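Local coordinates for protein endo-1,4-beta-xylanase (Pseudoalteromonas haloplanktis, PDB 1H12) that hydrolyses internal beta-1,4 linkages of xylan as a cold-adapted family 8 glycoside hydrolase, and probably acts on cellulose and related beta-glucans too, at residues Y53-V58 against K104-N109; L126-N129 against F133-K136; F208-A213 against K231-L236. One frame throughout, in Å; residues are numbered along the deposited sequence.

Interaction 1: Y53-V58 against K104-N109; sequences YTENGV and KAYQKN
Tyr53 meets Tyr106 in a T-shaped pair: the CD2-CE2 edge of the Tyr53 ring turns to the face of Tyr106, with centroids 5.3 Å apart and planes at 81°. The touch falls near the hydroxyl end of Tyr106, where Tyr53 CE2 lies 3.8 Å from Tyr106 CZ. Tyr53 reaches this place because its CG stands anti to the backbone N (chi1 177°), which carries the ring off the strand toward the helix. Ala105 CB sits over the centre of the Tyr106 ring. Glu55 and Tyr106 reach toward each other from opposite directions, Glu55 on an extended chain, without a direct bond. Glu55 OE2 accepts from Tyr53 OH at 2.6 Å through the anti lone pair, while its OE1 takes a water that also lies 2.7 Å from Tyr106 OH, in the plane of that ring. The carboxylate therefore holds one phenol directly and the other through water. Beyond it the chain reverses in a type I' turn from Glu55 to Val58, closing the hairpin of strands 50-55 and 58-66. Lys60 of the second strand touches both tyrosines; Leu128 touches Tyr53 and Leu126 Tyr106, both from strand 123-128, between this sheet and the last turn of helix 93-107.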
loop_
_atom_site.group_PDB
_atom_site.type_symbol
_atom_site.label_atom_id
_atom_site.label_comp_id
_atom_site.label_asym_id
_atom_site.label_seq_id
_atom_site.Cartn_x
_atom_site.Cartn_y
_atom_site.Cartn_z
ATOM N N TYR A 53 4.940 17.178 -14.889
ATOM C CA TYR A 53 4.604 16.835 -16.279
ATOM C C TYR A 53 4.157 18.116 -16.987
ATOM O O TYR A 53 3.251 18.814 -16.511
ATOM C CB TYR A 53 3.479 15.801 -16.328
ATOM C CG TYR A 53 3.039 15.448 -17.714
ATOM C CD1 TYR A 53 3.940 14.918 -18.630
ATOM C CD2 TYR A 53 1.777 15.696 -18.137
ATOM C CE1 TYR A 53 3.556 14.671 -19.922
ATOM C CE2 TYR A 53 1.357 15.422 -19.437
ATOM C CZ TYR A 53 2.278 14.925 -20.332
ATOM O OH TYR A 53 1.930 14.654 -21.677
ATOM N N THR A 54 4.849 18.432 -18.083
ATOM C CA THR A 54 4.552 19.595 -18.897
ATOM C C THR A 54 4.297 19.173 -20.339
ATOM O O THR A 54 4.787 18.126 -20.785
ATOM C CB THR A 54 5.707 20.587 -18.873
ATOM O OG1 THR A 54 6.862 20.014 -19.512
ATOM C CG2 THR A 54 6.096 20.961 -17.435
ATOM N N GLU A 55 3.518 19.976 -21.050
ATOM C CA GLU A 55 3.222 19.732 -22.455
ATOM C C GLU A 55 3.497 20.993 -23.231
ATOM O O GLU A 55 2.877 22.036 -22.954
ATOM C CB GLU A 55 1.767 19.291 -22.690
ATOM C CG GLU A 55 1.480 17.903 -22.126
ATOM C CD GLU A 55 0.101 17.385 -22.352
ATOM O OE1 GLU A 55 -0.830 18.227 -22.611
ATOM O OE2 GLU A 55 -0.115 16.141 -22.268
ATOM N N ASN A 56 4.445 20.943 -24.132
ATOM C CA ASN A 56 4.835 22.137 -24.887
ATOM C C ASN A 56 5.166 23.319 -24.002
ATOM O O ASN A 56 4.824 24.454 -24.294
ATOM C CB ASN A 56 3.839 22.476 -25.995
ATOM C CG ASN A 56 3.777 21.396 -27.056
ATOM O OD1 ASN A 56 4.811 20.873 -27.503
ATOM N ND2 ASN A 56 2.644 20.978 -27.388
ATOM N N GLY A 57 5.822 23.025 -22.878
ATOM C CA GLY A 57 6.260 24.029 -21.928
ATOM C C GLY A 57 5.223 24.494 -20.960
ATOM O O GLY A 57 5.504 25.355 -20.118
ATOM N N VAL A 58 3.994 23.993 -21.072
ATOM C CA VAL A 58 2.881 24.377 -20.195
ATOM C C VAL A 58 2.780 23.321 -19.099
ATOM O O VAL A 58 2.602 22.145 -19.355
ATOM C CB VAL A 58 1.595 24.465 -20.960
ATOM C CG1 VAL A 58 0.456 24.839 -20.068
ATOM C CG2 VAL A 58 1.674 25.430 -22.158
ATOM N N LYS A 104 -6.525 11.888 -12.501
ATOM C CA LYS A 104 -7.829 12.038 -13.060
ATOM C C LYS A 104 -7.790 12.330 -14.561
ATOM O O LYS A 104 -8.633 11.857 -15.315
ATOM C CB LYS A 104 -8.616 13.082 -12.240
ATOM C CG LYS A 104 -10.044 13.196 -12.492
ATOM C CD LYS A 104 -10.706 14.220 -11.441
ATOM C CE LYS A 104 -12.144 14.327 -11.714
ATOM N NZ LYS A 104 -12.671 15.336 -10.838
ATOM N N ALA A 105 -6.785 13.082 -14.998
ATOM C CA ALA A 105 -6.671 13.450 -16.399
ATOM C C ALA A 105 -6.096 12.321 -17.250
ATOM O O ALA A 105 -6.547 12.128 -18.381
ATOM C CB ALA A 105 -5.778 14.666 -16.574
ATOM N N TYR A 106 -5.072 11.653 -16.750
ATOM C CA TYR A 106 -4.237 10.810 -17.584
ATOM C C TYR A 106 -4.294 9.320 -17.243
ATOM O O TYR A 106 -4.102 8.492 -18.136
ATOM C CB TYR A 106 -2.794 11.312 -17.550
ATOM C CG TYR A 106 -2.624 12.740 -17.923
ATOM C CD1 TYR A 106 -3.058 13.229 -19.140
ATOM C CD2 TYR A 106 -2.040 13.659 -17.067
ATOM C CE1 TYR A 106 -2.908 14.557 -19.491
ATOM C CE2 TYR A 106 -1.901 14.978 -17.405
ATOM C CZ TYR A 106 -2.357 15.431 -18.617
ATOM O OH TYR A 106 -2.188 16.768 -18.941
ATOM N N GLN A 107 -4.504 8.956 -15.980
ATOM C CA GLN A 107 -4.640 7.558 -15.616
ATOM C C GLN A 107 -6.037 7.015 -15.806
ATOM O O GLN A 107 -6.217 5.847 -16.172
ATOM C CB GLN A 107 -4.108 7.301 -14.193
ATOM C CG GLN A 107 -2.620 7.490 -14.089
ATOM C CD GLN A 107 -2.087 7.477 -12.651
ATOM O OE1 GLN A 107 -2.680 8.080 -11.758
ATOM N NE2 GLN A 107 -0.933 6.836 -12.459
ATOM N N LYS A 108 -7.060 7.828 -15.543
ATOM C CA LYS A 108 -8.433 7.352 -15.608
ATOM C C LYS A 108 -8.784 6.914 -17.022
ATOM O O LYS A 108 -8.668 7.723 -17.972
ATOM C CB LYS A 108 -9.383 8.451 -15.167
ATOM C CG LYS A 108 -10.800 7.990 -15.074
ATOM C CD LYS A 108 -11.776 9.169 -14.832
ATOM C CE LYS A 108 -13.196 8.765 -15.095
ATOM N NZ LYS A 108 -14.108 9.919 -14.977
ATOM N N ASN A 109 -9.325 5.733 -17.184
ATOM C CA ASN A 109 -9.922 5.314 -18.463
ATOM C C ASN A 109 -11.295 5.959 -18.570
ATOM O O ASN A 109 -12.064 6.027 -17.600
ATOM C CB ASN A 109 -10.078 3.803 -18.518
ATOM C CG ASN A 109 -8.784 3.040 -18.555
ATOM O OD1 ASN A 109 -8.640 2.001 -17.800
ATOM N ND2 ASN A 109 -7.883 3.389 -19.395
HETATM O O HOH W 1 -3.135 17.606 -21.366
#

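Interaction 2: L126-N129 against F133-K136; sequences LKLN and FVYK
Lys127 and Tyr135 form the hydrogen-bonded pair at the middle of this ladder, with Lys127 N giving to Tyr135 O at 3.0 Å and Tyr135 N returning a bond to Lys127 O at 2.9 Å. A third backbone bond, from Asn129 N to Phe133 O at 2.8 Å, carries the pairing past the strand ends. Leu126 with Lys136 and Leu128 with Val134 are the non-hydrogen-bonded pairs, and CA-H...O contacts such as Val134 CA to Lys127 O supplement the ladder.

The polar side-chain bond lies at the turn. Asn129 OD1 accepts from Phe133 N at 3.0 Å, the donor standing 56° above the amide's carbonyl plane, and it also takes the N-H of Asn131, the Asn131 bond making an Asx turn; one oxygen thus ties down two backbone amides of the connecting loop. At chi1 71° the Asn129 CG lies between the backbone N and carbonyl carbon, folding the amide back toward the chain that follows. The lysine ends leave the pair: Lys127 NZ bonds to Glu71 O, and Lys136 NZ to Tyr106 O.

Apolar contacts divide by face. On one, Leu126 CD2 crosses to Val134 CG2 at 3.6 Å, Leu126 CD1 lies alongside Lys136 CG, and Leu128 CD2 leans over Val134; Tyr106 of helix 93-107 also packs on Val134. On the other face the Tyr135 ring runs alongside Lys127, CE1 being 3.7 Å from Lys127 CB, and its edge comes up to Asn129 N.

Together these make a beta hairpin, with strand 134-136 as an outer edge of a five-stranded antiparallel sheet beside the helical body of the enzyme.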
loop_
_atom_site.group_PDB
_atom_site.type_symbol
_atom_site.label_atom_id
_atom_site.label_comp_id
_atom_site.label_asym_id
_atom_site.label_seq_id
_atom_site.Cartn_x
_atom_site.Cartn_y
_atom_site.Cartn_z
ATOM N N LEU A 126 1.465 3.900 -17.324
ATOM C CA LEU A 126 1.639 4.971 -18.300
ATOM C C LEU A 126 3.130 5.125 -18.565
ATOM O O LEU A 126 3.964 4.756 -17.749
ATOM C CB LEU A 126 1.078 6.283 -17.777
ATOM C CG LEU A 126 -0.423 6.580 -17.985
ATOM C CD1 LEU A 126 -1.356 5.552 -17.603
ATOM C CD2 LEU A 126 -0.716 7.878 -17.267
ATOM N N LYS A 127 3.462 5.729 -19.695
ATOM C CA LYS A 127 4.821 6.151 -19.978
ATOM C C LYS A 127 4.771 7.468 -20.704
ATOM O O LYS A 127 3.731 7.844 -21.233
ATOM C CB LYS A 127 5.593 5.115 -20.838
ATOM C CG LYS A 127 6.192 3.926 -20.138
ATOM C CD LYS A 127 6.928 3.031 -21.089
ATOM C CE LYS A 127 7.554 1.862 -20.307
ATOM N NZ LYS A 127 8.443 0.963 -21.140
ATOM N N LEU A 128 5.919 8.144 -20.775
ATOM C CA LEU A 128 6.089 9.234 -21.724
ATOM C C LEU A 128 6.617 8.633 -23.044
ATOM O O LEU A 128 7.538 7.819 -23.030
ATOM C CB LEU A 128 7.021 10.299 -21.182
ATOM C CG LEU A 128 6.676 10.890 -19.848
ATOM C CD1 LEU A 128 7.539 12.081 -19.512
ATOM C CD2 LEU A 128 5.237 11.295 -19.723
ATOM N N ASN A 129 6.049 9.055 -24.148
ATOM C CA ASN A 129 6.487 8.585 -25.462
ATOM C C ASN A 129 7.790 9.258 -25.885
ATOM O O ASN A 129 8.363 10.047 -25.120
ATOM C CB ASN A 129 5.361 8.688 -26.488
ATOM C CG ASN A 129 5.003 10.107 -26.906
ATOM O OD1 ASN A 129 5.754 11.075 -26.672
ATOM N ND2 ASN A 129 3.820 10.252 -27.552
ATOM N N PHE A 133 5.289 12.965 -24.380
ATOM C CA PHE A 133 3.890 13.059 -24.031
ATOM C C PHE A 133 3.383 11.744 -23.409
ATOM O O PHE A 133 3.776 10.649 -23.827
ATOM C CB PHE A 133 3.040 13.392 -25.262
ATOM C CG PHE A 133 3.323 14.760 -25.831
ATOM C CD1 PHE A 133 2.801 15.882 -25.246
ATOM C CD2 PHE A 133 4.103 14.921 -26.964
ATOM C CE1 PHE A 133 3.028 17.134 -25.758
ATOM C CE2 PHE A 133 4.342 16.168 -27.479
ATOM C CZ PHE A 133 3.814 17.272 -26.880
ATOM N N VAL A 134 2.488 11.860 -22.443
ATOM C CA VAL A 134 2.010 10.712 -21.715
ATOM C C VAL A 134 1.053 9.856 -22.529
ATOM O O VAL A 134 0.254 10.362 -23.324
ATOM C CB VAL A 134 1.370 11.171 -20.403
ATOM C CG1 VAL A 134 0.081 11.936 -20.567
ATOM C CG2 VAL A 134 1.251 10.052 -19.415
ATOM N N TYR A 135 1.127 8.536 -22.324
ATOM C CA TYR A 135 0.185 7.609 -22.945
ATOM C C TYR A 135 0.068 6.392 -22.077
ATOM O O TYR A 135 0.906 6.098 -21.220
ATOM C CB TYR A 135 0.621 7.215 -24.385
ATOM C CG TYR A 135 1.812 6.302 -24.431
ATOM C CD1 TYR A 135 3.099 6.791 -24.219
ATOM C CD2 TYR A 135 1.675 4.934 -24.619
ATOM C CE1 TYR A 135 4.199 5.933 -24.209
ATOM C CE2 TYR A 135 2.742 4.092 -24.655
ATOM C CZ TYR A 135 4.023 4.575 -24.454
ATOM O OH TYR A 135 5.123 3.727 -24.419
ATOM N N LYS A 136 -1.030 5.690 -22.261
ATOM C CA LYS A 136 -1.307 4.459 -21.506
ATOM C C LYS A 136 -0.668 3.260 -22.181
ATOM O O LYS A 136 -0.900 2.960 -23.364
ATOM C CB LYS A 136 -2.819 4.213 -21.426
ATOM C CG LYS A 136 -3.568 5.331 -20.707
ATOM C CD LYS A 136 -5.052 5.107 -20.606
ATOM C CE LYS A 136 -5.770 6.149 -19.759
ATOM N NZ LYS A 136 -5.779 7.483 -20.467
#

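Interaction 3: F208-A213 against K231-L236; sequences FYDYFA and KSRTLL
Arg233 grips Asp210 end-on, with NH1 and NH2 both directed at the single oxygen OD2. The NH2 bond is the shorter and straighter, 2.8 Å to Asp210 OD2 with an N-H...O angle of 160°, and it arrives nearly along the C-O bond. NH1 meets the same Asp210 OD2 at 3.2 Å on its syn side. Carboxylate and guanidinium planes lie only 9° apart, so the charged groups are almost coplanar, although the two side chains cross at about a right angle. An extended chain from CG to NE lets the arginine span the gap. Its NH2 has a second acid partner, Asp292 of helix 283-296, which probably helps to balance the charge and fix the guanidinium's rotation.

The backbones stand well apart here: the nearest CA atoms, those of Tyr209 and Ser232, are 8.7 Å from each other. Helices 206-215 and 219-243 follow one another in the chain and run roughly antiparallel across this contact, a neighbour arrangement in keeping with the alpha/alpha barrel of family 8 enzymes.

The buried, more closely packed part is the small pair of Tyr209 and Ser232. Ser232 CB and OG each lie about 3.5 Å from Tyr209 CE2, with OG at the ring edge and in its plane. With chi1 at -179° the serine hydroxyl swings away from its own N-H and bonds to His204 ND1, while Tyr209 OH bonds to Glu147 OE2 on helix 143-160. Val228 and Ala229 also touch the tyrosine.

By contrast, the Asp210-Arg233 side is partly exposed and takes in a water, which donates to Asp210 OD1 at 2.6 Å and accepts from Arg233 NH1 at 2.9 Å, so it links NH1 to the carboxylate oxygen that the arginine does not bond directly.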
loop_
_atom_site.group_PDB
_atom_site.type_symbol
_atom_site.label_atom_id
_atom_site.label_comp_id
_atom_site.label_asym_id
_atom_site.label_seq_id
_atom_site.Cartn_x
_atom_site.Cartn_y
_atom_site.Cartn_z
ATOM N N PHE A 208 -9.273 0.259 5.918
ATOM C CA PHE A 208 -9.747 1.210 4.907
ATOM C C PHE A 208 -11.244 1.013 4.650
ATOM O O PHE A 208 -11.966 1.977 4.462
ATOM C CB PHE A 208 -8.992 1.076 3.574
ATOM C CG PHE A 208 -7.612 1.678 3.526
ATOM C CD1 PHE A 208 -6.979 2.190 4.636
ATOM C CD2 PHE A 208 -6.963 1.747 2.295
ATOM C CE1 PHE A 208 -5.700 2.726 4.527
ATOM C CE2 PHE A 208 -5.700 2.246 2.199
ATOM C CZ PHE A 208 -5.053 2.738 3.305
ATOM N N TYR A 209 -11.689 -0.239 4.591
ATOM C CA TYR A 209 -13.088 -0.504 4.276
ATOM C C TYR A 209 -13.990 -0.006 5.413
ATOM O O TYR A 209 -15.087 0.507 5.159
ATOM C CB TYR A 209 -13.313 -1.973 3.991
ATOM C CG TYR A 209 -12.321 -2.569 3.007
ATOM C CD1 TYR A 209 -12.035 -2.000 1.791
ATOM C CD2 TYR A 209 -11.662 -3.733 3.349
ATOM C CE1 TYR A 209 -11.125 -2.578 0.938
ATOM C CE2 TYR A 209 -10.732 -4.310 2.489
ATOM C CZ TYR A 209 -10.459 -3.750 1.299
ATOM O OH TYR A 209 -9.496 -4.364 0.517
ATOM N N ASP A 210 -13.550 -0.159 6.674
ATOM C CA ASP A 210 -14.312 0.404 7.775
ATOM C C ASP A 210 -14.380 1.910 7.706
ATOM O O ASP A 210 -15.422 2.499 7.998
ATOM C CB ASP A 210 -13.648 -0.017 9.096
ATOM C CG ASP A 210 -13.898 -1.451 9.467
ATOM O OD1 ASP A 210 -15.101 -1.802 9.515
ATOM O OD2 ASP A 210 -12.970 -2.216 9.716
ATOM N N TYR A 211 -13.278 2.563 7.302
ATOM C CA TYR A 211 -13.282 4.010 7.100
ATOM C C TYR A 211 -14.240 4.378 5.942
ATOM O O TYR A 211 -15.026 5.329 6.068
ATOM C CB TYR A 211 -11.830 4.437 6.790
ATOM C CG TYR A 211 -11.652 5.890 6.469
ATOM C CD1 TYR A 211 -11.726 6.868 7.427
ATOM C CD2 TYR A 211 -11.380 6.292 5.167
ATOM C CE1 TYR A 211 -11.565 8.215 7.097
ATOM C CE2 TYR A 211 -11.150 7.612 4.851
ATOM C CZ TYR A 211 -11.301 8.586 5.799
ATOM O OH TYR A 211 -11.171 9.904 5.409
ATOM N N PHE A 212 -14.213 3.634 4.849
ATOM C CA PHE A 212 -15.134 3.913 3.761
ATOM C C PHE A 212 -16.586 3.848 4.275
ATOM O O PHE A 212 -17.401 4.716 3.980
ATOM C CB PHE A 212 -14.976 2.928 2.637
ATOM C CG PHE A 212 -13.617 2.902 1.928
ATOM C CD1 PHE A 212 -12.743 3.933 2.007
ATOM C CD2 PHE A 212 -13.288 1.840 1.127
ATOM C CE1 PHE A 212 -11.535 3.909 1.324
ATOM C CE2 PHE A 212 -12.090 1.783 0.452
ATOM C CZ PHE A 212 -11.200 2.826 0.549
ATOM N N ALA A 213 -16.901 2.814 5.037
ATOM C CA ALA A 213 -18.259 2.634 5.558
ATOM C C ALA A 213 -18.734 3.844 6.349
ATOM O O ALA A 213 -19.898 4.217 6.271
ATOM C CB ALA A 213 -18.322 1.387 6.441
ATOM N N LYS A 231 -15.072 -9.506 5.461
ATOM C CA LYS A 231 -14.653 -10.530 4.518
ATOM C C LYS A 231 -13.153 -10.405 4.253
ATOM O O LYS A 231 -12.525 -11.438 3.955
ATOM C CB LYS A 231 -15.444 -10.419 3.224
ATOM C CG LYS A 231 -16.846 -11.030 3.340
ATOM C CD LYS A 231 -17.559 -11.039 2.015
ATOM C CE LYS A 231 -18.859 -11.754 2.003
ATOM N NZ LYS A 231 -19.622 -11.555 0.681
ATOM N N SER A 232 -12.597 -9.208 4.342
ATOM C CA SER A 232 -11.179 -9.018 4.104
ATOM C C SER A 232 -10.360 -9.610 5.260
ATOM O O SER A 232 -9.347 -10.281 5.037
ATOM C CB SER A 232 -10.883 -7.555 3.889
ATOM O OG SER A 232 -9.503 -7.354 3.635
ATOM N N ARG A 233 -10.808 -9.346 6.476
ATOM C CA ARG A 233 -10.151 -9.978 7.619
ATOM C C ARG A 233 -10.259 -11.506 7.514
ATOM O O ARG A 233 -9.301 -12.210 7.850
ATOM C CB ARG A 233 -10.683 -9.442 8.936
ATOM C CG ARG A 233 -10.427 -7.955 9.120
ATOM C CD ARG A 233 -10.634 -7.444 10.524
ATOM N NE ARG A 233 -10.354 -6.048 10.589
ATOM C CZ ARG A 233 -11.222 -5.074 10.342
ATOM N NH1 ARG A 233 -12.531 -5.300 10.218
ATOM N NH2 ARG A 233 -10.782 -3.841 10.242
ATOM N N THR A 234 -11.402 -12.024 7.084
ATOM C CA THR A 234 -11.548 -13.456 6.928
ATOM C C THR A 234 -10.595 -13.991 5.876
ATOM O O THR A 234 -9.951 -15.027 6.072
ATOM C CB THR A 234 -12.995 -13.799 6.643
ATOM O OG1 THR A 234 -13.777 -13.432 7.753
ATOM C CG2 THR A 234 -13.149 -15.338 6.368
ATOM N N LEU A 235 -10.480 -13.300 4.756
ATOM C CA LEU A 235 -9.558 -13.721 3.704
ATOM C C LEU A 235 -8.125 -13.762 4.242
ATOM O O LEU A 235 -7.398 -14.730 4.009
ATOM C CB LEU A 235 -9.701 -12.779 2.482
ATOM C CG LEU A 235 -8.794 -12.991 1.276
ATOM C CD1 LEU A 235 -7.394 -12.507 1.442
ATOM C CD2 LEU A 235 -8.802 -14.402 0.804
ATOM N N LEU A 236 -7.713 -12.691 4.907
ATOM C CA LEU A 236 -6.370 -12.660 5.447
ATOM C C LEU A 236 -6.143 -13.730 6.497
ATOM O O LEU A 236 -5.109 -14.391 6.504
ATOM C CB LEU A 236 -6.009 -11.271 5.981
ATOM C CG LEU A 236 -5.806 -10.196 4.904
ATOM C CD1 LEU A 236 -5.614 -8.859 5.564
ATOM C CD2 LEU A 236 -4.630 -10.564 3.974
HETATM O O HOH W 2 -15.157 -4.108 10.742
#

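Interactions 1 and 2 are one neighbourhood, their centres about 9 Å apart, and together they use both outer strands of the five-stranded sheet, 50-55 and 134-136. They join directly where Tyr53 OH lies 3.0 Å from Val134 N, probably a hydrogen bond, while helix 93-107 serves both contacts. Interaction 3 is separate, in the helical body: its centre is about 33 Å from that of interaction 1 and about 34 Å from that of interaction 2, with nearest atoms about 15 and 21 Å away. The xylose seen in the crystal lies in a pocket of Gln327, Gly341, Glu342, Tyr378 and Asn382, none of which belongs to these segments.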